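Local structure of HTH-type transcriptional repressor MdtR (Bacillus subtilis, 1S3J) at residues 23-28 with 116-121; 45-50 with 100-105; 67-72 with 81-86. The protein represses the multidrug resistance operon mdtRP by binding directly to its promoter region as a homodimeric transcription factor of the MarR family. One frame throughout, in Å; residues are numbered along the deposited sequence.

Interaction 1 (23-28 with 116-121); sequences QPEMLE and MARYLS
Glu25 reaches from helix 4-32 to Arg118 and Tyr119 at the far end of helix 99-120, joining two long helices of the all-helical dimerization region of a MarR-type winged-helix repressor. One carboxylate serves both partners, an oxygen for each. Glu25 and Arg118 approach from opposite directions: the glutamate runs out extended beyond CG, while the arginine chain bends at its third torsion (chi3 -10°) and brings its guanidinium to the carboxylate. The two flat groups are neither coplanar nor stacked, their planes standing 46° apart, with the carboxylate lying at the edge of the guanidinium. Glu25 OE2 takes both bonds from the arginine. It lies 2.8 Å from Arg118 NH1 in a salt bridge, the nitrogen arriving on the syn side and somewhat out of the carboxylate plane. A second, weak hydrogen bond comes to the same oxygen from Arg118 NH2 at 3.1 Å, with an N-H...O angle of only 129°. The fork is therefore uneven: both terminal nitrogens converge on one oxygen instead of pairing with two.

The other oxygen belongs to the tyrosine. Its ring comes in obliquely to the carboxylate, presenting its hydroxyl edge, and the phenol is a buried counterpart to the exposed arginine. Tyr119 also packs on Lys21 and Ile22 of helix 4-32 and on Ala142 of the second subunit. Beside this polar group the helices pack through selenomethionines: Met26 rests on Arg112 and Ile115, Met116 on Ile22 and on Gln12 of the second subunit. Tyr119 OH donates to Glu25 OE1 over 3.1 Å, meeting that oxygen nearly head-on to its C-O bond.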
ATOM      1  N   GLN A  23      -6.610   1.181  -5.039  1.00 44.04           N
ATOM      2  CA  GLN A  23      -6.502   0.153  -4.003  1.00 45.41           C
ATOM      3  C   GLN A  23      -7.816  -0.575  -3.727  1.00 46.03           C
ATOM      4  O   GLN A  23      -7.837  -1.800  -3.820  1.00 46.13           O
ATOM      5  CB  GLN A  23      -5.907   0.703  -2.705  1.00 45.56           C
ATOM      6  CG  GLN A  23      -5.495  -0.373  -1.727  1.00 47.41           C
ATOM      7  CD  GLN A  23      -6.264  -0.325  -0.413  1.00 49.61           C
ATOM      8  OE1 GLN A  23      -7.484  -0.064  -0.390  1.00 50.75           O
ATOM      9  NE2 GLN A  23      -5.554  -0.583   0.689  1.00 50.54           N
ATOM     10  N   PRO A  24      -8.902   0.133  -3.410  1.00 46.87           N
ATOM     11  CA  PRO A  24     -10.196  -0.539  -3.212  1.00 47.60           C
ATOM     12  C   PRO A  24     -10.596  -1.409  -4.410  1.00 48.61           C
ATOM     13  O   PRO A  24     -11.123  -2.504  -4.208  1.00 48.58           O
ATOM     14  CB  PRO A  24     -11.182   0.624  -3.039  1.00 47.47           C
ATOM     15  CG  PRO A  24     -10.343   1.739  -2.531  1.00 47.20           C
ATOM     16  CD  PRO A  24      -9.013   1.591  -3.219  1.00 46.84           C
ATOM     17  N   GLU A  25     -10.331  -0.940  -5.629  1.00 49.39           N
ATOM     18  CA  GLU A  25     -10.691  -1.701  -6.821  1.00 50.43           C
ATOM     19  C   GLU A  25      -9.887  -2.995  -6.919  1.00 51.20           C
ATOM     20  O   GLU A  25     -10.429  -4.034  -7.287  1.00 50.92           O
ATOM     21  CB  GLU A  25     -10.502  -0.864  -8.086  1.00 50.64           C
ATOM     22  CG  GLU A  25     -11.749  -0.734  -8.936  1.00 51.60           C
ATOM     23  CD  GLU A  25     -11.532   0.154 -10.148  1.00 53.22           C
ATOM     24  OE1 GLU A  25     -10.960   1.259  -9.998  1.00 54.04           O
ATOM     25  OE2 GLU A  25     -11.942  -0.257 -11.254  1.00 55.68           O
HETATM   26  N   MSE A  26      -8.600  -2.923  -6.583  1.00 52.17           N
HETATM   27  CA  MSE A  26      -7.741  -4.099  -6.560  1.00 53.27           C
HETATM   28  C   MSE A  26      -8.248  -5.067  -5.495  1.00 53.29           C
HETATM   29  O   MSE A  26      -8.499  -6.223  -5.790  1.00 53.09           O
HETATM   30  CB  MSE A  26      -6.273  -3.748  -6.267  1.00 53.79           C
HETATM   31  CG  MSE A  26      -5.653  -2.667  -7.147  1.00 56.17           C
HETATM   32 SE   MSE A  26      -4.655  -3.365  -8.648  0.88 61.52          SE
HETATM   33  CE  MSE A  26      -6.093  -3.737  -9.707  1.00 59.75           C
ATOM     34  N   LEU A  27      -8.404  -4.584  -4.265  1.00 53.92           N
ATOM     35  CA  LEU A  27      -8.887  -5.416  -3.150  1.00 54.57           C
ATOM     36  C   LEU A  27     -10.224  -6.091  -3.429  1.00 54.96           C
ATOM     37  O   LEU A  27     -10.417  -7.230  -3.048  1.00 54.80           O
ATOM     38  CB  LEU A  27      -9.019  -4.605  -1.859  1.00 54.53           C
ATOM     39  CG  LEU A  27      -7.727  -4.120  -1.194  1.00 55.49           C
ATOM     40  CD1 LEU A  27      -8.042  -3.418   0.129  1.00 56.08           C
ATOM     41  CD2 LEU A  27      -6.732  -5.250  -0.978  1.00 56.00           C
ATOM     42  N   GLU A  28     -11.142  -5.394  -4.088  1.00 55.46           N
ATOM     43  CA  GLU A  28     -12.474  -5.946  -4.341  1.00 56.10           C
ATOM     44  C   GLU A  28     -12.386  -7.064  -5.391  1.00 55.81           C
ATOM     45  O   GLU A  28     -13.077  -8.075  -5.284  1.00 55.50           O
ATOM     46  CB  GLU A  28     -13.446  -4.824  -4.761  1.00 56.40           C
ATOM     47  CG  GLU A  28     -14.848  -5.255  -5.187  1.00 57.56           C
ATOM     48  CD  GLU A  28     -15.527  -4.227  -6.090  1.00 60.34           C
ATOM     49  OE1 GLU A  28     -16.196  -4.638  -7.076  1.00 62.00           O
ATOM     50  OE2 GLU A  28     -15.386  -3.002  -5.832  1.00 61.12           O
HETATM   51  N   MSE A 116      -5.645  -1.237 -14.073  1.00 39.56           N
HETATM   52  CA  MSE A 116      -4.554  -0.282 -14.287  1.00 40.22           C
HETATM   53  C   MSE A 116      -4.654   0.358 -15.657  1.00 40.08           C
HETATM   54  O   MSE A 116      -4.476   1.556 -15.797  1.00 39.24           O
HETATM   55  CB  MSE A 116      -3.187  -0.974 -14.150  1.00 40.81           C
HETATM   56  CG  MSE A 116      -1.995  -0.010 -14.185  1.00 43.36           C
HETATM   57 SE   MSE A 116      -2.067   1.367 -12.791  0.79 50.00          SE
HETATM   58  CE  MSE A 116      -2.793   0.354 -11.360  1.00 46.06           C
ATOM     59  N   ALA A 117      -4.968  -0.461 -16.659  1.00 40.59           N
ATOM     60  CA  ALA A 117      -4.985  -0.033 -18.051  1.00 41.02           C
ATOM     61  C   ALA A 117      -6.128   0.930 -18.350  1.00 40.94           C
ATOM     62  O   ALA A 117      -6.081   1.616 -19.356  1.00 41.15           O
ATOM     63  CB  ALA A 117      -5.053  -1.250 -18.998  1.00 41.33           C
ATOM     64  N   ARG A 118      -7.148   0.981 -17.497  1.00 40.89           N
ATOM     65  CA  ARG A 118      -8.191   1.997 -17.644  1.00 41.28           C
ATOM     66  C   ARG A 118      -7.626   3.369 -17.324  1.00 40.12           C
ATOM     67  O   ARG A 118      -7.997   4.361 -17.940  1.00 40.10           O
ATOM     68  CB  ARG A 118      -9.396   1.720 -16.740  1.00 42.17           C
ATOM     69  CG  ARG A 118     -10.332   0.642 -17.281  1.00 45.34           C
ATOM     70  CD  ARG A 118     -11.753   0.641 -16.687  1.00 48.74           C
ATOM     71  NE  ARG A 118     -11.924   1.521 -15.527  1.00 52.20           N
ATOM     72  CZ  ARG A 118     -11.664   1.182 -14.256  1.00 55.65           C
ATOM     73  NH1 ARG A 118     -11.192  -0.023 -13.947  1.00 55.53           N
ATOM     74  NH2 ARG A 118     -11.870   2.068 -13.283  1.00 57.13           N
ATOM     75  N   TYR A 119      -6.728   3.421 -16.351  1.00 39.04           N
ATOM     76  CA  TYR A 119      -6.055   4.666 -16.017  1.00 38.31           C
ATOM     77  C   TYR A 119      -4.980   4.984 -17.042  1.00 37.21           C
ATOM     78  O   TYR A 119      -4.944   6.079 -17.562  1.00 37.43           O
ATOM     79  CB  TYR A 119      -5.479   4.620 -14.610  1.00 38.22           C
ATOM     80  CG  TYR A 119      -6.526   4.465 -13.549  1.00 38.39           C
ATOM     81  CD1 TYR A 119      -7.060   5.567 -12.898  1.00 40.92           C
ATOM     82  CD2 TYR A 119      -6.989   3.209 -13.193  1.00 39.74           C
ATOM     83  CE1 TYR A 119      -8.044   5.405 -11.919  1.00 42.25           C
ATOM     84  CE2 TYR A 119      -7.960   3.038 -12.227  1.00 39.74           C
ATOM     85  CZ  TYR A 119      -8.487   4.127 -11.596  1.00 42.62           C
ATOM     86  OH  TYR A 119      -9.448   3.938 -10.629  1.00 45.03           O
ATOM     87  N   LEU A 120      -4.150   4.006 -17.373  1.00 36.38           N
ATOM     88  CA  LEU A 120      -2.999   4.226 -18.246  1.00 35.19           C
ATOM     89  C   LEU A 120      -3.388   4.622 -19.661  1.00 34.68           C
ATOM     90  O   LEU A 120      -2.615   5.285 -20.350  1.00 33.72           O
ATOM     91  CB  LEU A 120      -2.115   2.975 -18.289  1.00 35.13           C
ATOM     92  CG  LEU A 120      -1.459   2.628 -16.953  1.00 35.75           C
ATOM     93  CD1 LEU A 120      -0.624   1.349 -17.064  1.00 36.01           C
ATOM     94  CD2 LEU A 120      -0.620   3.795 -16.422  1.00 35.45           C
ATOM     95  N   SER A 121      -4.589   4.241 -20.094  1.00 33.87           N
ATOM     96  CA  SER A 121      -5.021   4.522 -21.448  1.00 33.84           C
ATOM     97  C   SER A 121      -5.259   6.018 -21.735  1.00 33.26           C
ATOM     98  O   SER A 121      -5.349   6.385 -22.900  1.00 33.18           O
ATOM     99  CB  SER A 121      -6.260   3.705 -21.808  1.00 34.21           C
ATOM    100  OG  SER A 121      -7.349   4.055 -20.980  1.00 36.86           O
TER

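Interaction 2 (45-50 with 100-105)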
ATOM      1  N   SER A  45       5.405 -15.529  -6.608  1.00 37.12           N
ATOM      2  CA  SER A  45       6.698 -16.153  -6.332  1.00 38.18           C
ATOM      3  C   SER A  45       6.838 -17.573  -6.911  1.00 38.65           C
ATOM      4  O   SER A  45       7.927 -17.974  -7.284  1.00 39.19           O
ATOM      5  CB  SER A  45       6.968 -16.213  -4.831  1.00 38.24           C
ATOM      6  OG  SER A  45       6.871 -14.917  -4.273  1.00 40.11           O
ATOM      7  N   LEU A  46       5.752 -18.325  -6.969  1.00 39.17           N
ATOM      8  CA  LEU A  46       5.801 -19.687  -7.489  1.00 40.01           C
ATOM      9  C   LEU A  46       5.708 -19.730  -9.023  1.00 41.18           C
ATOM     10  O   LEU A  46       6.307 -20.602  -9.635  1.00 41.23           O
ATOM     11  CB  LEU A  46       4.713 -20.567  -6.848  1.00 39.20           C
ATOM     12  CG  LEU A  46       4.845 -20.816  -5.335  1.00 38.93           C
ATOM     13  CD1 LEU A  46       3.744 -21.789  -4.899  1.00 40.30           C
ATOM     14  CD2 LEU A  46       6.231 -21.334  -4.950  1.00 37.65           C
ATOM     15  N   LYS A  47       4.969 -18.807  -9.636  1.00 42.21           N
ATOM     16  CA  LYS A  47       4.972 -18.684 -11.097  1.00 43.51           C
ATOM     17  C   LYS A  47       6.374 -18.304 -11.603  1.00 44.44           C
ATOM     18  O   LYS A  47       6.864 -18.864 -12.577  1.00 44.48           O
ATOM     19  CB  LYS A  47       3.922 -17.657 -11.578  1.00 43.62           C
ATOM     20  CG  LYS A  47       3.746 -17.560 -13.105  1.00 43.52           C
ATOM     21  CD  LYS A  47       3.470 -18.932 -13.723  1.00 44.69           C
ATOM     22  CE  LYS A  47       3.235 -18.872 -15.232  1.00 44.97           C
ATOM     23  NZ  LYS A  47       1.816 -18.567 -15.520  1.00 44.77           N
ATOM     24  N   LYS A  48       7.024 -17.381 -10.908  1.00 45.78           N
ATOM     25  CA  LYS A  48       8.349 -16.913 -11.283  1.00 46.90           C
ATOM     26  C   LYS A  48       9.429 -17.984 -11.066  1.00 47.35           C
ATOM     27  O   LYS A  48      10.180 -18.305 -11.990  1.00 47.74           O
ATOM     28  CB  LYS A  48       8.693 -15.620 -10.519  1.00 47.31           C
ATOM     29  CG  LYS A  48      10.149 -15.159 -10.668  1.00 49.28           C
ATOM     30  CD  LYS A  48      10.336 -13.646 -10.524  1.00 52.18           C
ATOM     31  CE  LYS A  48      10.507 -12.966 -11.893  1.00 53.67           C
ATOM     32  NZ  LYS A  48      10.264 -11.477 -11.848  1.00 55.06           N
ATOM     33  N   HIS A  49       9.500 -18.546  -9.864  1.00 47.37           N
ATOM     34  CA  HIS A  49      10.596 -19.443  -9.507  1.00 47.38           C
ATOM     35  C   HIS A  49      10.326 -20.935  -9.722  1.00 46.84           C
ATOM     36  O   HIS A  49      11.223 -21.751  -9.529  1.00 46.65           O
ATOM     37  CB  HIS A  49      11.014 -19.197  -8.058  1.00 47.95           C
ATOM     38  CG  HIS A  49      11.770 -17.922  -7.867  1.00 50.06           C
ATOM     39  ND1 HIS A  49      11.155 -16.689  -7.848  1.00 52.90           N
ATOM     40  CD2 HIS A  49      13.094 -17.685  -7.703  1.00 53.07           C
ATOM     41  CE1 HIS A  49      12.068 -15.744  -7.682  1.00 53.51           C
ATOM     42  NE2 HIS A  49      13.252 -16.323  -7.585  1.00 54.21           N
ATOM     43  N   GLY A  50       9.110 -21.291 -10.121  1.00 46.25           N
ATOM     44  CA  GLY A  50       8.706 -22.684 -10.268  1.00 46.17           C
ATOM     45  C   GLY A  50       8.436 -23.414  -8.954  1.00 46.02           C
ATOM     46  O   GLY A  50       7.316 -23.867  -8.675  1.00 46.08           O
ATOM     47  N   GLU A 100      -4.559 -25.492 -11.571  1.00 43.95           N
ATOM     48  CA  GLU A 100      -5.677 -24.634 -11.176  1.00 44.93           C
ATOM     49  C   GLU A 100      -5.182 -23.343 -10.544  1.00 45.11           C
ATOM     50  O   GLU A 100      -5.840 -22.311 -10.648  1.00 45.26           O
ATOM     51  CB  GLU A 100      -6.622 -25.355 -10.207  1.00 45.24           C
ATOM     52  CG  GLU A 100      -7.496 -26.414 -10.859  1.00 47.24           C
ATOM     53  CD  GLU A 100      -6.964 -27.836 -10.674  1.00 50.60           C
ATOM     54  OE1 GLU A 100      -7.806 -28.771 -10.679  1.00 52.55           O
ATOM     55  OE2 GLU A 100      -5.722 -28.032 -10.522  1.00 50.48           O
ATOM     56  N   GLY A 101      -4.020 -23.416  -9.900  1.00 45.37           N
ATOM     57  CA  GLY A 101      -3.406 -22.272  -9.257  1.00 45.61           C
ATOM     58  C   GLY A 101      -2.776 -21.327 -10.255  1.00 45.69           C
ATOM     59  O   GLY A 101      -2.835 -20.123 -10.069  1.00 45.23           O
ATOM     60  N   ASP A 102      -2.158 -21.884 -11.297  1.00 45.93           N
ATOM     61  CA  ASP A 102      -1.633 -21.106 -12.417  1.00 46.27           C
ATOM     62  C   ASP A 102      -2.765 -20.306 -13.058  1.00 45.82           C
ATOM     63  O   ASP A 102      -2.639 -19.112 -13.301  1.00 45.90           O
ATOM     64  CB  ASP A 102      -1.004 -22.043 -13.456  1.00 46.81           C
ATOM     65  CG  ASP A 102      -0.280 -21.304 -14.547  1.00 48.02           C
ATOM     66  OD1 ASP A 102       0.837 -20.795 -14.288  1.00 50.31           O
ATOM     67  OD2 ASP A 102      -0.752 -21.184 -15.695  1.00 50.14           O
ATOM     68  N   ILE A 103      -3.883 -20.972 -13.294  1.00 45.21           N
ATOM     69  CA  ILE A 103      -5.053 -20.336 -13.878  1.00 45.03           C
ATOM     70  C   ILE A 103      -5.601 -19.241 -12.951  1.00 44.73           C
ATOM     71  O   ILE A 103      -6.030 -18.201 -13.412  1.00 44.39           O
ATOM     72  CB  ILE A 103      -6.132 -21.397 -14.172  1.00 45.05           C
ATOM     73  CG1 ILE A 103      -5.670 -22.327 -15.300  1.00 45.82           C
ATOM     74  CG2 ILE A 103      -7.461 -20.751 -14.536  1.00 44.86           C
ATOM     75  CD1 ILE A 103      -6.389 -23.676 -15.307  1.00 47.09           C
ATOM     76  N   LYS A 104      -5.569 -19.482 -11.645  1.00 44.34           N
ATOM     77  CA  LYS A 104      -6.111 -18.528 -10.684  1.00 43.99           C
ATOM     78  C   LYS A 104      -5.200 -17.310 -10.567  1.00 43.46           C
ATOM     79  O   LYS A 104      -5.698 -16.182 -10.465  1.00 42.37           O
ATOM     80  CB  LYS A 104      -6.315 -19.167  -9.306  1.00 43.99           C
ATOM     81  CG  LYS A 104      -7.307 -18.430  -8.410  1.00 45.39           C
ATOM     82  CD  LYS A 104      -8.660 -18.283  -9.087  1.00 46.34           C
ATOM     83  CE  LYS A 104      -9.723 -17.895  -8.129  1.00 47.29           C
ATOM     84  NZ  LYS A 104     -11.065 -18.128  -8.706  1.00 48.90           N
ATOM     85  N   PHE A 105      -3.884 -17.535 -10.613  1.00 42.83           N
ATOM     86  CA  PHE A 105      -2.922 -16.436 -10.573  1.00 42.90           C
ATOM     87  C   PHE A 105      -3.063 -15.551 -11.810  1.00 43.71           C
ATOM     88  O   PHE A 105      -2.816 -14.336 -11.741  1.00 43.12           O
ATOM     89  CB  PHE A 105      -1.483 -16.938 -10.468  1.00 42.43           C
ATOM     90  CG  PHE A 105      -0.458 -15.851 -10.585  1.00 41.38           C
ATOM     91  CD1 PHE A 105      -0.282 -14.932  -9.552  1.00 42.24           C
ATOM     92  CD2 PHE A 105       0.291 -15.707 -11.736  1.00 41.34           C
ATOM     93  CE1 PHE A 105       0.655 -13.911  -9.663  1.00 42.15           C
ATOM     94  CE2 PHE A 105       1.231 -14.682 -11.858  1.00 41.70           C
ATOM     95  CZ  PHE A 105       1.419 -13.794 -10.823  1.00 42.19           C
TER
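Lys47, near the end of helix 37-49, lays its aliphatic stem beside Phe105 and sends its ammonium group to Asp102, both on helix 99-120. The contact ties the winged-helix DNA-binding domain of this MarR-family protein to the start of the long helix that leads out of it. Its tight, inner side is the phenylalanine. Phe105 is buried, its ring packed on Leu40, Leu43 and Ala44 of helix 37-49, and the lysine extends this cover: Lys47 CB and CG each come to 4.0 Å from Phe105 CE2, and both also lie close to CD2. The stem passes the ring obliquely and adds van der Waals cover at its CD2-CE2 bond. Leu97 of strand 93-97 is touched by both Lys47 and Asp102.

The outer side is polar and reaches toward solvent, held by a short ion pair and not by packing. The lysine chain bends at chi2, where it lies against the ring, and again at chi4 (-85°), the second bend turning its amine to the aspartate. Asp102 starts from a CB that does not face the other helix; with CG anti to the backbone N (chi1 -172°), its carboxylate swings nearer and offers one oxygen. The other oxygen is clearly more distant, with Asp102 OD2 3.7 Å from Lys47 NZ, making this a one-oxygen salt bridge. The same ammonium also pairs with Glu106, one turn further along helix 99-120, so two carboxylates share its positive charge, which probably stabilises it. Lys47 NZ donates to Asp102 OD1 at 2.7 Å, arriving on the syn side, 24° out of the carboxylate plane.

Interaction 3 (67-72 with 81-86)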
ATOM      1  N   ALA A  67       3.753 -18.773   9.537  1.00 38.28           N
ATOM      2  CA  ALA A  67       2.869 -17.902   8.747  1.00 37.36           C
ATOM      3  C   ALA A  67       2.680 -18.416   7.316  1.00 36.23           C
ATOM      4  O   ALA A  67       1.563 -18.431   6.790  1.00 35.01           O
ATOM      5  CB  ALA A  67       3.418 -16.479   8.711  1.00 36.90           C
ATOM      6  N   VAL A  68       3.771 -18.843   6.687  1.00 35.44           N
ATOM      7  CA  VAL A  68       3.687 -19.380   5.312  1.00 35.38           C
ATOM      8  C   VAL A  68       2.930 -20.709   5.271  1.00 34.71           C
ATOM      9  O   VAL A  68       2.146 -20.965   4.360  1.00 35.06           O
ATOM     10  CB  VAL A  68       5.073 -19.540   4.660  1.00 35.03           C
ATOM     11  CG1 VAL A  68       4.938 -20.127   3.233  1.00 35.82           C
ATOM     12  CG2 VAL A  68       5.753 -18.218   4.607  1.00 34.16           C
ATOM     13  N   THR A  69       3.149 -21.542   6.276  1.00 34.81           N
ATOM     14  CA  THR A  69       2.502 -22.850   6.366  1.00 34.16           C
ATOM     15  C   THR A  69       0.999 -22.684   6.410  1.00 33.88           C
ATOM     16  O   THR A  69       0.263 -23.492   5.831  1.00 33.99           O
ATOM     17  CB  THR A  69       3.019 -23.586   7.618  1.00 34.53           C
ATOM     18  OG1 THR A  69       4.366 -24.035   7.383  1.00 36.83           O
ATOM     19  CG2 THR A  69       2.217 -24.852   7.934  1.00 32.96           C
ATOM     20  N   LEU A  70       0.524 -21.636   7.082  1.00 33.29           N
ATOM     21  CA  LEU A  70      -0.912 -21.355   7.090  1.00 32.82           C
ATOM     22  C   LEU A  70      -1.407 -20.834   5.728  1.00 33.18           C
ATOM     23  O   LEU A  70      -2.510 -21.157   5.297  1.00 33.11           O
ATOM     24  CB  LEU A  70      -1.273 -20.369   8.195  1.00 32.43           C
ATOM     25  CG  LEU A  70      -2.749 -19.998   8.298  1.00 31.91           C
ATOM     26  CD1 LEU A  70      -3.557 -21.258   8.588  1.00 32.78           C
ATOM     27  CD2 LEU A  70      -2.982 -18.938   9.376  1.00 31.95           C
HETATM   28  N   MSE A  71      -0.613 -20.016   5.053  1.00 34.08           N
HETATM   29  CA  MSE A  71      -0.991 -19.565   3.708  1.00 34.83           C
HETATM   30  C   MSE A  71      -1.083 -20.789   2.797  1.00 34.48           C
HETATM   31  O   MSE A  71      -2.037 -20.953   2.051  1.00 33.11           O
HETATM   32  CB  MSE A  71       0.048 -18.611   3.143  1.00 35.23           C
HETATM   33  CG  MSE A  71       0.031 -17.228   3.759  1.00 37.65           C
HETATM   34 SE   MSE A  71       1.694 -16.308   3.325  0.89 43.54          SE
HETATM   35  CE  MSE A  71       1.897 -15.283   5.007  1.00 41.53           C
ATOM     36  N   ALA A  72      -0.061 -21.635   2.874  1.00 34.73           N
ATOM     37  CA  ALA A  72      -0.011 -22.869   2.099  1.00 35.09           C
ATOM     38  C   ALA A  72      -1.231 -23.742   2.363  1.00 35.23           C
ATOM     39  O   ALA A  72      -1.791 -24.282   1.424  1.00 35.29           O
ATOM     40  CB  ALA A  72       1.266 -23.628   2.405  1.00 35.41           C
ATOM     41  N   ILE A  81      -2.020 -24.887  -4.904  1.00 36.54           N
ATOM     42  CA  ILE A  81      -0.643 -25.300  -4.768  1.00 36.35           C
ATOM     43  C   ILE A  81      -0.575 -26.752  -4.302  1.00 36.22           C
ATOM     44  O   ILE A  81      -1.558 -27.296  -3.795  1.00 35.89           O
ATOM     45  CB  ILE A  81       0.097 -24.423  -3.744  1.00 36.20           C
ATOM     46  CG1 ILE A  81      -0.438 -24.682  -2.342  1.00 35.90           C
ATOM     47  CG2 ILE A  81       0.011 -22.942  -4.136  1.00 36.39           C
ATOM     48  CD1 ILE A  81       0.438 -24.145  -1.290  1.00 37.68           C
ATOM     49  N   ALA A  82       0.607 -27.339  -4.443  1.00 36.16           N
ATOM     50  CA  ALA A  82       0.909 -28.651  -3.881  1.00 36.62           C
ATOM     51  C   ALA A  82       2.171 -28.542  -3.048  1.00 36.40           C
ATOM     52  O   ALA A  82       3.058 -27.738  -3.354  1.00 36.64           O
ATOM     53  CB  ALA A  82       1.081 -29.685  -4.997  1.00 36.38           C
ATOM     54  N   ARG A  83       2.225 -29.318  -1.974  1.00 36.63           N
ATOM     55  CA  ARG A  83       3.433 -29.484  -1.211  1.00 37.63           C
ATOM     56  C   ARG A  83       4.080 -30.804  -1.579  1.00 38.05           C
ATOM     57  O   ARG A  83       3.395 -31.794  -1.761  1.00 38.12           O
ATOM     58  CB  ARG A  83       3.152 -29.500   0.289  1.00 38.26           C
ATOM     59  CG  ARG A  83       2.511 -28.262   0.832  1.00 39.00           C
ATOM     60  CD  ARG A  83       2.544 -28.188   2.324  1.00 40.51           C
ATOM     61  NE  ARG A  83       1.245 -27.799   2.853  1.00 44.12           N
ATOM     62  CZ  ARG A  83       1.061 -26.921   3.824  1.00 47.38           C
ATOM     63  NH1 ARG A  83       2.095 -26.325   4.422  1.00 47.23           N
ATOM     64  NH2 ARG A  83      -0.167 -26.631   4.206  1.00 48.20           N
ATOM     65  N   THR A  84       5.405 -30.796  -1.667  1.00 38.94           N
ATOM     66  CA  THR A  84       6.219 -31.990  -1.912  1.00 39.51           C
ATOM     67  C   THR A  84       7.477 -31.946  -1.022  1.00 40.50           C
ATOM     68  O   THR A  84       7.864 -30.887  -0.511  1.00 39.49           O
ATOM     69  CB  THR A  84       6.594 -32.104  -3.416  1.00 39.87           C
ATOM     70  OG1 THR A  84       7.104 -30.858  -3.930  1.00 37.98           O
ATOM     71  CG2 THR A  84       5.323 -32.384  -4.277  1.00 39.79           C
ATOM     72  N   HIS A  85       8.088 -33.104  -0.797  1.00 41.64           N
ATOM     73  CA  HIS A  85       9.346 -33.154  -0.072  1.00 42.71           C
ATOM     74  C   HIS A  85      10.455 -32.696  -0.994  1.00 42.86           C
ATOM     75  O   HIS A  85      10.443 -32.977  -2.200  1.00 42.94           O
ATOM     76  CB  HIS A  85       9.632 -34.557   0.448  1.00 43.57           C
ATOM     77  CG  HIS A  85       8.563 -35.074   1.360  1.00 47.01           C
ATOM     78  ND1 HIS A  85       8.273 -34.483   2.571  1.00 49.98           N
ATOM     79  CD2 HIS A  85       7.686 -36.095   1.220  1.00 49.47           C
ATOM     80  CE1 HIS A  85       7.281 -35.134   3.149  1.00 50.30           C
ATOM     81  NE2 HIS A  85       6.910 -36.119   2.352  1.00 50.46           N
ATOM     82  N   ASN A  86      11.407 -31.989  -0.401  1.00 42.46           N
ATOM     83  CA  ASN A  86      12.575 -31.494  -1.084  1.00 42.29           C
ATOM     84  C   ASN A  86      13.482 -32.675  -1.369  1.00 42.61           C
ATOM     85  O   ASN A  86      13.597 -33.573  -0.544  1.00 41.72           O
ATOM     86  CB  ASN A  86      13.270 -30.487  -0.173  1.00 42.06           C
ATOM     87  CG  ASN A  86      14.496 -29.861  -0.796  1.00 40.84           C
ATOM     88  OD1 ASN A  86      15.594 -30.382  -0.662  1.00 38.75           O
ATOM     89  ND2 ASN A  86      14.319 -28.706  -1.433  1.00 37.37           N
TER
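Thr69 is the first residue of 67-72 to meet the strand, and it does so with both its methyl group and its carbonyl. Its side chain crosses that of Arg83 at about a right angle, and CG2 stands 3.8 Å from Arg83 NH1. The carbonyl oxygen lies at the edge of the guanidinium, near its plane, but Thr69 O is 3.6 Å from Arg83 NH2, too far for a hydrogen bond. Val68 packs on helix 54-61, and Met71 on Met61 and on helix 37-49. Helix 65-77, which carries all of them, is the recognition helix of the predicted helix-turn-helix, and strand 81-85 opens the beta hairpin, or wing, of this winged-helix fold; the two short segments run at 126° to each other.

At Ala72 the contact becomes closest. Its CB sits over one face of the Arg83 guanidinium, 3.4 Å above the plane and displaced toward the rim, approaching NH1 and CZ most nearly. The arginine chain, bent at chi3 (-134°), brings its flat end against Ala72, where the salt bridge from NH2 to Asp73, which follows Ala72 in the helix, holds it. The other neighbour of Ala72 is Ile81, buried against Leu43, Leu46 and Leu95. Its CG1 lies between the backbone N and the carbonyl carbon (chi1 68°) and carries the terminal methyl to the helix: Ile81 CD1 is 3.8 Å from Ala72 CB and 3.5 Å from Ala72 O.

Overall arrangement
The three contacts are enclosed in turn along the chain: 67-72 with 81-86 falls between the segments of interaction 2, which in turn falls between those of interaction 1. Interactions 1 and 2 share helix 99-120, at its far end and its start, with centres about 22 Å apart. Interactions 2 and 3 adjoin, their centres about 13 Å apart, and meet where Leu46 CD1 packs 4.0 Å from Ile81 CG2 in the core of the winged-helix domain. Interactions 1 and 3 lie on opposite sides of the chain's centre, about 30 Å between centres. Helix 99-120 thus spans from the DNA-binding domain to the region where the second subunit packs.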